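Local coordinates for protein phospholipase C-beta (PLC-beta) (Sepia officinalis, PDB 3QR0) that is a multidomain protein of the phospholipase C-beta family, combining a PH domain, EF-hand-like modules, a TIM-barrel-type domain with a bound calcium ion, and a C2 domain, at residues Val18-Gln21 and Leu22-Gly25; Val248-Arg251 and Asp252-Asp256; His419-Val422 and Ala423-Lys426; Cys602-Ile605 and Ala606-Val609. One frame throughout, in Å; residues are numbered along the deposited sequence.

Interaction 1: residues Val18-Gln21 and Leu22-Gly25; sequences VPEQ and LIKG
P19, at the N-cap position, opens the short helix 20-24: its carbonyl O accepts from I23 N at 3.2 Å and, weakly, from L22 N at 3.0 Å. The turn is completed by K24 N donating to E20 O over 2.9 Å in an almost straight bond (172°), and by G25 N donating to Q21 O at 2.8 Å. G25 then leaves the helix with a positive phi of 109°.

On the apolar side, V18 does the touching through CG1. With chi1 at -176°, V18 CG1 stands opposite the backbone N, 3.7 Å from I23 CG1 and 3.9 Å from L22 CB. The V18 and L22 side chains cross near a right angle. P19 and L22 instead run side by side, with P19 CD 4.1 Å from L22 CG. The I23 chain carries CD1 to the V18 carbonyl and to one carboxylate oxygen of E20, which folds back through a bent chain. At the far end, K24 bends twice along its chain, which brings NZ within 3.0 Å of G25 O as a hydrogen bond. Q21 stays extended, and its NE2 is bonded to D26.

L22 also packs on V45 of strand 39-45 and on W133, while P19 touches E136 and Y140 of helix 127-141. This short helical turn leads into strand 26-31, packed between V45 of the sheet and the long helix 127-141 that accompanies the sheet in the PH domain fold.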
loop_
_atom_site.group_PDB
_atom_site.type_symbol
_atom_site.label_atom_id
_atom_site.label_comp_id
_atom_site.label_asym_id
_atom_site.label_seq_id
_atom_site.Cartn_x
_atom_site.Cartn_y
_atom_site.Cartn_z
ATOM N N VAL A 18 -1.552 -1.621 23.582
ATOM C CA VAL A 18 -2.625 -0.691 23.928
ATOM C C VAL A 18 -2.599 -0.397 25.420
ATOM O O VAL A 18 -2.772 -1.307 26.219
ATOM C CB VAL A 18 -4.011 -1.253 23.544
ATOM C CG1 VAL A 18 -5.110 -0.231 23.829
ATOM C CG2 VAL A 18 -4.035 -1.651 22.079
ATOM N N PRO A 19 -2.378 0.876 25.803
ATOM C CA PRO A 19 -2.358 1.216 27.228
ATOM C C PRO A 19 -3.659 0.853 27.931
ATOM O O PRO A 19 -4.728 0.941 27.325
ATOM C CB PRO A 19 -2.182 2.741 27.228
ATOM C CG PRO A 19 -1.596 3.064 25.914
ATOM C CD PRO A 19 -2.129 2.056 24.958
ATOM N N GLU A 20 -3.565 0.464 29.202
ATOM C CA GLU A 20 -4.756 0.163 30.000
ATOM C C GLU A 20 -5.782 1.306 29.967
ATOM O O GLU A 20 -6.986 1.057 30.000
ATOM C CB GLU A 20 -4.375 -0.170 31.450
ATOM C CG GLU A 20 -4.014 -1.634 31.673
ATOM C CD GLU A 20 -5.233 -2.546 31.647
ATOM O OE1 GLU A 20 -6.123 -2.380 32.513
ATOM O OE2 GLU A 20 -5.298 -3.430 30.765
ATOM N N GLN A 21 -5.297 2.546 29.892
ATOM C CA GLN A 21 -6.155 3.730 29.799
ATOM C C GLN A 21 -7.118 3.662 28.611
ATOM O O GLN A 21 -8.290 4.000 28.753
ATOM C CB GLN A 21 -5.303 4.999 29.692
ATOM C CG GLN A 21 -6.102 6.305 29.671
ATOM C CD GLN A 21 -5.230 7.526 29.428
ATOM O OE1 GLN A 21 -4.029 7.507 29.692
ATOM N NE2 GLN A 21 -5.834 8.599 28.918
ATOM N N LEU A 22 -6.622 3.232 27.449
ATOM C CA LEU A 22 -7.455 3.138 26.246
ATOM C C LEU A 22 -8.352 1.903 26.257
ATOM O O LEU A 22 -9.425 1.915 25.652
ATOM C CB LEU A 22 -6.614 3.140 24.960
ATOM C CG LEU A 22 -5.620 4.283 24.697
ATOM C CD1 LEU A 22 -5.636 4.656 23.221
ATOM C CD2 LEU A 22 -5.873 5.513 25.567
ATOM N N ILE A 23 -7.905 0.846 26.931
ATOM C CA ILE A 23 -8.698 -0.373 27.096
ATOM C C ILE A 23 -9.905 -0.112 27.997
ATOM O O ILE A 23 -11.023 -0.533 27.691
ATOM C CB ILE A 23 -7.833 -1.525 27.671
ATOM C CG1 ILE A 23 -6.801 -1.969 26.629
ATOM C CG2 ILE A 23 -8.698 -2.714 28.087
ATOM C CD1 ILE A 23 -5.848 -3.029 27.124
ATOM N N LYS A 24 -9.664 0.579 29.109
ATOM C CA LYS A 24 -10.729 1.040 29.992
ATOM C C LYS A 24 -11.599 2.070 29.265
ATOM O O LYS A 24 -12.826 1.982 29.277
ATOM C CB LYS A 24 -10.127 1.659 31.256
ATOM C CG LYS A 24 -11.092 2.478 32.092
ATOM C CD LYS A 24 -10.390 3.122 33.276
ATOM C CE LYS A 24 -9.652 4.400 32.898
ATOM N NZ LYS A 24 -10.573 5.506 32.543
ATOM N N GLY A 25 -10.945 3.051 28.651
ATOM C CA GLY A 25 -11.626 4.028 27.816
ATOM C C GLY A 25 -11.681 5.399 28.441
ATOM O O GLY A 25 -11.473 5.555 29.642
#

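Interaction 2: residues Val248-Arg251 and Asp252-Asp256; sequences VMFR and DFLND
L254 lies over one face of the F250 ring: its CD1 is 4.0 Å from the ring centroid and 24° off the ring normal, a CH-pi contact displaced toward the rim, where CE2 is the closest ring atom. The second ring comes in differently. F253 CD2 approaches F250 CE1 at 3.9 Å obliquely, while F250 CE1 in turn sits near the plane of the F253 ring, at its edge. With F250 chi1 at -168°, CG stands opposite the backbone N, and the ring reaches along the helix toward both residues of the following turn.

A polar pair occupies another side. R251 grips the neighbouring D252 side-on, with two nitrogens bonding to one oxygen: R251 NE to D252 OD2 is 3.1 Å. The second bond, R251 NH2 to D252 OD2, is 2.9 Å. The oxygen lies in the guanidinium plane, yet both nitrogens come from one face of the carboxylate, and the two planes stand 41° apart. A bend at chi3 brings the guanidinium back beside the acid, and NH1 has a second acid, D273. R251 CG also meets N255 ND2 at 3.5 Å, while N255 OD1 is taken by Y271 N.

The helical backbone bonds include L254 N to F250 O at 2.9 Å and N255 N to R251 O at 2.8 Å, and residues 253-256 form a wider pi-type turn.

F250 and L254 face helix 273-288, and F305 of helix 299-307 meets the F250 ring edge-to-face as well as touching F253 and L254. This packing of helix 247-257 on helices 273-288 and 299-307 is consistent with the helical core of an EF-hand-like domain.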
loop_
_atom_site.group_PDB
_atom_site.type_symbol
_atom_site.label_atom_id
_atom_site.label_comp_id
_atom_site.label_asym_id
_atom_site.label_seq_id
_atom_site.Cartn_x
_atom_site.Cartn_y
_atom_site.Cartn_z
ATOM N N VAL A 248 10.828 -34.566 11.979
ATOM C CA VAL A 248 11.754 -34.570 10.847
ATOM C C VAL A 248 11.029 -34.258 9.534
ATOM O O VAL A 248 11.539 -33.499 8.708
ATOM C CB VAL A 248 12.511 -35.905 10.754
ATOM C CG1 VAL A 248 13.365 -35.962 9.500
ATOM C CG2 VAL A 248 13.383 -36.085 11.989
ATOM N N MET A 249 9.833 -34.819 9.358
ATOM C CA MET A 249 9.007 -34.510 8.186
ATOM C C MET A 249 8.614 -33.036 8.144
ATOM O O MET A 249 8.586 -32.429 7.077
ATOM C CB MET A 249 7.741 -35.368 8.165
ATOM C CG MET A 249 7.969 -36.825 7.837
ATOM S SD MET A 249 6.456 -37.781 8.104
ATOM C CE MET A 249 7.114 -39.440 7.997
ATOM N N PHE A 250 8.299 -32.466 9.305
ATOM C CA PHE A 250 7.925 -31.061 9.382
ATOM C C PHE A 250 9.135 -30.172 9.076
ATOM O O PHE A 250 9.024 -29.194 8.336
ATOM C CB PHE A 250 7.319 -30.740 10.760
ATOM C CG PHE A 250 6.645 -29.392 10.839
ATOM C CD1 PHE A 250 5.697 -29.007 9.892
ATOM C CD2 PHE A 250 6.938 -28.515 11.877
ATOM C CE1 PHE A 250 5.075 -27.767 9.970
ATOM C CE2 PHE A 250 6.315 -27.276 11.965
ATOM C CZ PHE A 250 5.386 -26.898 11.010
ATOM N N ARG A 251 10.286 -30.528 9.633
ATOM C CA ARG A 251 11.531 -29.801 9.389
ATOM C C ARG A 251 11.852 -29.728 7.894
ATOM O O ARG A 251 12.149 -28.661 7.363
ATOM C CB ARG A 251 12.678 -30.488 10.122
ATOM C CG ARG A 251 14.021 -29.758 10.035
ATOM C CD ARG A 251 15.148 -30.712 10.320
ATOM N NE ARG A 251 15.257 -31.716 9.270
ATOM C CZ ARG A 251 15.979 -32.827 9.348
ATOM N NH1 ARG A 251 16.684 -33.116 10.437
ATOM N NH2 ARG A 251 15.995 -33.663 8.322
ATOM N N ASP A 252 11.774 -30.870 7.221
ATOM C CA ASP A 252 12.040 -30.930 5.787
ATOM C C ASP A 252 10.993 -30.158 4.986
ATOM O O ASP A 252 11.332 -29.510 4.000
ATOM C CB ASP A 252 12.139 -32.384 5.321
ATOM C CG ASP A 252 13.381 -33.081 5.859
ATOM O OD1 ASP A 252 13.480 -34.318 5.726
ATOM O OD2 ASP A 252 14.266 -32.397 6.420
ATOM N N PHE A 253 9.735 -30.199 5.426
ATOM C CA PHE A 253 8.686 -29.376 4.825
ATOM C C PHE A 253 9.053 -27.890 4.909
ATOM O O PHE A 253 9.020 -27.177 3.907
ATOM C CB PHE A 253 7.342 -29.650 5.512
ATOM C CG PHE A 253 6.258 -28.668 5.169
ATOM C CD1 PHE A 253 5.772 -28.565 3.877
ATOM C CD2 PHE A 253 5.687 -27.877 6.155
ATOM C CE1 PHE A 253 4.764 -27.670 3.571
ATOM C CE2 PHE A 253 4.675 -26.985 5.853
ATOM C CZ PHE A 253 4.211 -26.882 4.561
ATOM N N LEU A 254 9.420 -27.432 6.103
ATOM C CA LEU A 254 9.785 -26.030 6.306
ATOM C C LEU A 254 11.043 -25.632 5.532
ATOM O O LEU A 254 11.105 -24.532 4.975
ATOM C CB LEU A 254 9.971 -25.727 7.797
ATOM C CG LEU A 254 8.716 -25.826 8.672
ATOM C CD1 LEU A 254 9.064 -25.639 10.152
ATOM C CD2 LEU A 254 7.690 -24.823 8.242
ATOM N N ASN A 255 12.036 -26.520 5.499
ATOM C CA ASN A 255 13.322 -26.217 4.869
ATOM C C ASN A 255 13.366 -26.461 3.350
ATOM O O ASN A 255 14.220 -25.892 2.672
ATOM C CB ASN A 255 14.452 -27.006 5.546
ATOM C CG ASN A 255 14.745 -26.530 6.969
ATOM O OD1 ASN A 255 14.431 -25.398 7.344
ATOM N ND2 ASN A 255 15.365 -27.396 7.761
ATOM N N ASP A 256 12.471 -27.302 2.823
ATOM C CA ASP A 256 12.485 -27.663 1.394
ATOM C C ASP A 256 11.375 -26.973 0.616
ATOM O O ASP A 256 11.645 -26.288 -0.366
ATOM C CB ASP A 256 12.370 -29.185 1.191
ATOM C CG ASP A 256 13.573 -29.956 1.735
ATOM O OD1 ASP A 256 14.694 -29.406 1.716
ATOM O OD2 ASP A 256 13.398 -31.121 2.165
#

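Interaction 3: residues His419-Val422 and Ala423-Lys426; sequences HCSV and AQQK
Q425 reaches back past the start of its helix to C420, where NE2 donates to C420 O at 2.8 Å. The bond is nearly straight (174°) and the oxygen lies in the Q425 amide plane, although the donor stands above the carbonyl plane, 36° out of it. Next to it, C420 CB packs against Q425 CG at 3.6 Å. With chi1 at -76°, Q425 CG lies beside its own backbone N, and the extended chain beyond it carries the amide to C420. Two backbone bonds continue the turn: Q425 N to S421 O at 2.9 Å and K426 N to V422 O at 3.0 Å. K426 CG also rests 3.5 Å from V422 O.

S421 takes the N-cap position where strand 412-418 passes through a short loop into helix 422-436, a strand-to-helix connection of the TIM-barrel-type domain. Its OG approaches Q424 CG at 4.0 Å.

Further out, the amide of Q425 is held at both ends: NE2 also donates to E509 O, and OE1 accepts from A511 N. Q424 turns the other way, its OE1 taking the N-H of G374, while D373 OD1 accepts the N-H of S421. K426 NZ forms a salt bridge with E513. On the strand side, H419 NE2 bonds to E417, a ligand of the calcium ion, which lies about 13 Å from the C420 side chain.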
loop_
_atom_site.group_PDB
_atom_site.type_symbol
_atom_site.label_atom_id
_atom_site.label_comp_id
_atom_site.label_asym_id
_atom_site.label_seq_id
_atom_site.Cartn_x
_atom_site.Cartn_y
_atom_site.Cartn_z
ATOM N N HIS A 419 2.973 28.796 -12.745
ATOM C CA HIS A 419 2.418 29.728 -13.731
ATOM C C HIS A 419 2.169 31.117 -13.149
ATOM O O HIS A 419 1.508 31.940 -13.774
ATOM C CB HIS A 419 1.119 29.170 -14.316
ATOM C CG HIS A 419 1.282 27.824 -14.940
ATOM N ND1 HIS A 419 1.661 27.658 -16.252
ATOM C CD2 HIS A 419 1.149 26.580 -14.423
ATOM C CE1 HIS A 419 1.745 26.368 -16.522
ATOM N NE2 HIS A 419 1.438 25.692 -15.429
ATOM N N CYS A 420 2.711 31.383 -11.964
ATOM C CA CYS A 420 2.394 32.617 -11.250
ATOM C C CYS A 420 3.231 33.806 -11.710
ATOM O O CYS A 420 4.367 33.651 -12.150
ATOM C CB CYS A 420 2.583 32.424 -9.745
ATOM S SG CYS A 420 1.302 31.438 -8.983
ATOM N N SER A 421 2.648 34.994 -11.593
ATOM C CA SER A 421 3.382 36.241 -11.773
ATOM C C SER A 421 4.408 36.375 -10.655
ATOM O O SER A 421 4.336 35.666 -9.648
ATOM C CB SER A 421 2.423 37.428 -11.729
ATOM O OG SER A 421 1.775 37.495 -10.465
ATOM N N VAL A 422 5.346 37.297 -10.826
ATOM C CA VAL A 422 6.399 37.514 -9.839
ATOM C C VAL A 422 5.826 37.820 -8.448
ATOM O O VAL A 422 6.327 37.308 -7.444
ATOM C CB VAL A 422 7.367 38.648 -10.286
ATOM C CG1 VAL A 422 8.319 39.038 -9.160
ATOM C CG2 VAL A 422 8.152 38.218 -11.520
ATOM N N ALA A 423 4.769 38.629 -8.396
ATOM C CA ALA A 423 4.170 39.042 -7.124
ATOM C C ALA A 423 3.591 37.860 -6.348
ATOM O O ALA A 423 3.769 37.755 -5.130
ATOM C CB ALA A 423 3.087 40.113 -7.359
ATOM N N GLN A 424 2.899 36.969 -7.049
ATOM C CA GLN A 424 2.311 35.806 -6.392
ATOM C C GLN A 424 3.336 34.693 -6.137
ATOM O O GLN A 424 3.172 33.920 -5.197
ATOM C CB GLN A 424 1.068 35.329 -7.145
ATOM C CG GLN A 424 -0.050 36.402 -7.129
ATOM C CD GLN A 424 -1.448 35.863 -7.409
ATOM O OE1 GLN A 424 -1.788 34.738 -7.041
ATOM N NE2 GLN A 424 -2.273 36.681 -8.047
ATOM N N GLN A 425 4.399 34.632 -6.944
ATOM C CA GLN A 425 5.543 33.740 -6.667
ATOM C C GLN A 425 6.261 34.116 -5.368
ATOM O O GLN A 425 6.782 33.246 -4.664
ATOM C CB GLN A 425 6.555 33.737 -7.825
ATOM C CG GLN A 425 6.116 32.928 -9.037
ATOM C CD GLN A 425 7.236 32.711 -10.040
ATOM O OE1 GLN A 425 8.349 32.331 -9.675
ATOM N NE2 GLN A 425 6.940 32.940 -11.313
ATOM N N LYS A 426 6.306 35.412 -5.059
ATOM C CA LYS A 426 6.838 35.872 -3.778
ATOM C C LYS A 426 6.036 35.273 -2.635
ATOM O O LYS A 426 6.599 34.866 -1.616
ATOM C CB LYS A 426 6.817 37.398 -3.686
ATOM C CG LYS A 426 7.942 38.071 -4.446
ATOM C CD LYS A 426 7.705 39.566 -4.579
ATOM C CE LYS A 426 8.919 40.272 -5.164
ATOM N NZ LYS A 426 10.020 40.477 -4.156
#

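Interaction 4: residues Cys602-Ile605 and Ala606-Val609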
loop_
_atom_site.group_PDB
_atom_site.type_symbol
_atom_site.label_atom_id
_atom_site.label_comp_id
_atom_site.label_asym_id
_atom_site.label_seq_id
_atom_site.Cartn_x
_atom_site.Cartn_y
_atom_site.Cartn_z
ATOM N N CYS A 602 -7.133 7.343 -9.076
ATOM C CA CYS A 602 -7.606 6.318 -9.999
ATOM C C CYS A 602 -7.064 4.965 -9.570
ATOM O O CYS A 602 -5.888 4.681 -9.758
ATOM C CB CYS A 602 -7.166 6.634 -11.423
ATOM S SG CYS A 602 -7.747 5.449 -12.665
ATOM N N PHE A 603 -7.941 4.132 -9.011
ATOM C CA PHE A 603 -7.550 2.830 -8.469
ATOM C C PHE A 603 -7.525 1.739 -9.531
ATOM O O PHE A 603 -8.127 0.678 -9.373
ATOM C CB PHE A 603 -8.465 2.454 -7.308
ATOM C CG PHE A 603 -8.278 3.332 -6.097
ATOM C CD1 PHE A 603 -7.110 3.253 -5.349
ATOM C CD2 PHE A 603 -9.244 4.257 -5.730
ATOM C CE1 PHE A 603 -6.918 4.063 -4.239
ATOM C CE2 PHE A 603 -9.058 5.078 -4.621
ATOM C CZ PHE A 603 -7.896 4.978 -3.878
ATOM N N ASP A 604 -6.804 2.010 -10.612
ATOM C CA ASP A 604 -6.615 1.034 -11.670
ATOM C C ASP A 604 -5.418 0.133 -11.332
ATOM O O ASP A 604 -4.817 0.266 -10.263
ATOM C CB ASP A 604 -6.460 1.728 -13.030
ATOM C CG ASP A 604 -5.291 2.718 -13.091
ATOM O OD1 ASP A 604 -4.582 2.940 -12.076
ATOM O OD2 ASP A 604 -5.095 3.286 -14.188
ATOM N N ILE A 605 -5.092 -0.792 -12.230
ATOM C CA ILE A 605 -3.991 -1.737 -11.985
ATOM C C ILE A 605 -2.695 -1.026 -11.545
ATOM O O ILE A 605 -2.015 -1.476 -10.617
ATOM C CB ILE A 605 -3.759 -2.671 -13.215
ATOM C CG1 ILE A 605 -2.637 -3.687 -12.939
ATOM C CG2 ILE A 605 -3.486 -1.855 -14.479
ATOM C CD1 ILE A 605 -1.235 -3.182 -13.251
ATOM N N ALA A 606 -2.385 0.100 -12.178
ATOM C CA ALA A 606 -1.167 0.849 -11.871
ATOM C C ALA A 606 -1.086 1.280 -10.402
ATOM O O ALA A 606 -0.054 1.095 -9.760
ATOM C CB ALA A 606 -1.057 2.060 -12.771
ATOM N N MET A 607 -2.170 1.845 -9.876
ATOM C CA MET A 607 -2.200 2.276 -8.476
ATOM C C MET A 607 -2.215 1.102 -7.497
ATOM O O MET A 607 -1.554 1.151 -6.464
ATOM C CB MET A 607 -3.383 3.219 -8.196
ATOM C CG MET A 607 -3.075 4.696 -8.445
ATOM S SD MET A 607 -1.557 5.281 -7.651
ATOM C CE MET A 607 -1.946 5.051 -5.921
ATOM N N CYS A 608 -2.961 0.055 -7.829
ATOM C CA CYS A 608 -2.961 -1.179 -7.039
ATOM C C CYS A 608 -1.547 -1.743 -6.862
ATOM O O CYS A 608 -1.159 -2.109 -5.754
ATOM C CB CYS A 608 -3.870 -2.229 -7.682
ATOM S SG CYS A 608 -5.622 -1.806 -7.624
ATOM N N VAL A 609 -0.781 -1.781 -7.950
ATOM C CA VAL A 609 0.599 -2.277 -7.927
ATOM C C VAL A 609 1.528 -1.326 -7.169
ATOM O O VAL A 609 2.360 -1.761 -6.371
ATOM C CB VAL A 609 1.143 -2.493 -9.363
ATOM C CG1 VAL A 609 2.622 -2.799 -9.348
ATOM C CG2 VAL A 609 0.373 -3.617 -10.056
HETATM O O HOH W 1 -3.300 1.125 -15.040
#
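The carboxylate of D604 is engaged at both oxygens: OD1 accepts a weak bond from M607 N at 3.4 Å, while OD2 takes the N-H of N582. This is an N-cap, with D604 at the mouth of helix 605-613 in the TIM-barrel-type domain. Its chi1 of 58° places CG between the backbone N and the carbonyl carbon, a position from which OD1 can meet M607 N. The other flat group, the F603 ring, meets Y114 edge-to-face; its residue is the centre of an inverse gamma turn.

The helix proper is fixed by C608 N to D604 O, 3.1 Å and nearly straight at 177°, and by V609 N to I605 O at 3.0 Å. The I605 and V609 side chains run alongside each other in one direction, with I605 CD1 3.6 Å from V609 CG2, and both touch Y676 of strand 669-676 in the C2 domain. M607 CG lies 3.1 Å from C602 O, and beyond it the chain bends at chi2 and chi3, its end leading away from residues 602-605. One water joins cap and helix: it donates weakly to D604 OD2 over 2.9 Å and accepts from A606 N over 3.2 Å.

Three of the four contacts sit at helix starts, with P19, S421 and D604 at the N-cap positions of interactions 1, 3 and 4; interaction 2 lies within a helix. They do not touch one another. Interactions 3 and 4 belong to the X and Y parts of the TIM-barrel-type domain, with centres about 35 Å apart and nearest atoms about 21 Å apart. Interaction 3 is tied to the calcium site through H419 and E417. Interaction 4 lies about 10 Å from the geometric centre of the chain, and is about 38 Å from both interaction 1 and interaction 2, centre to centre. Interactions 2 and 3, about 67 Å apart by centres, lie on opposite sides of that centre.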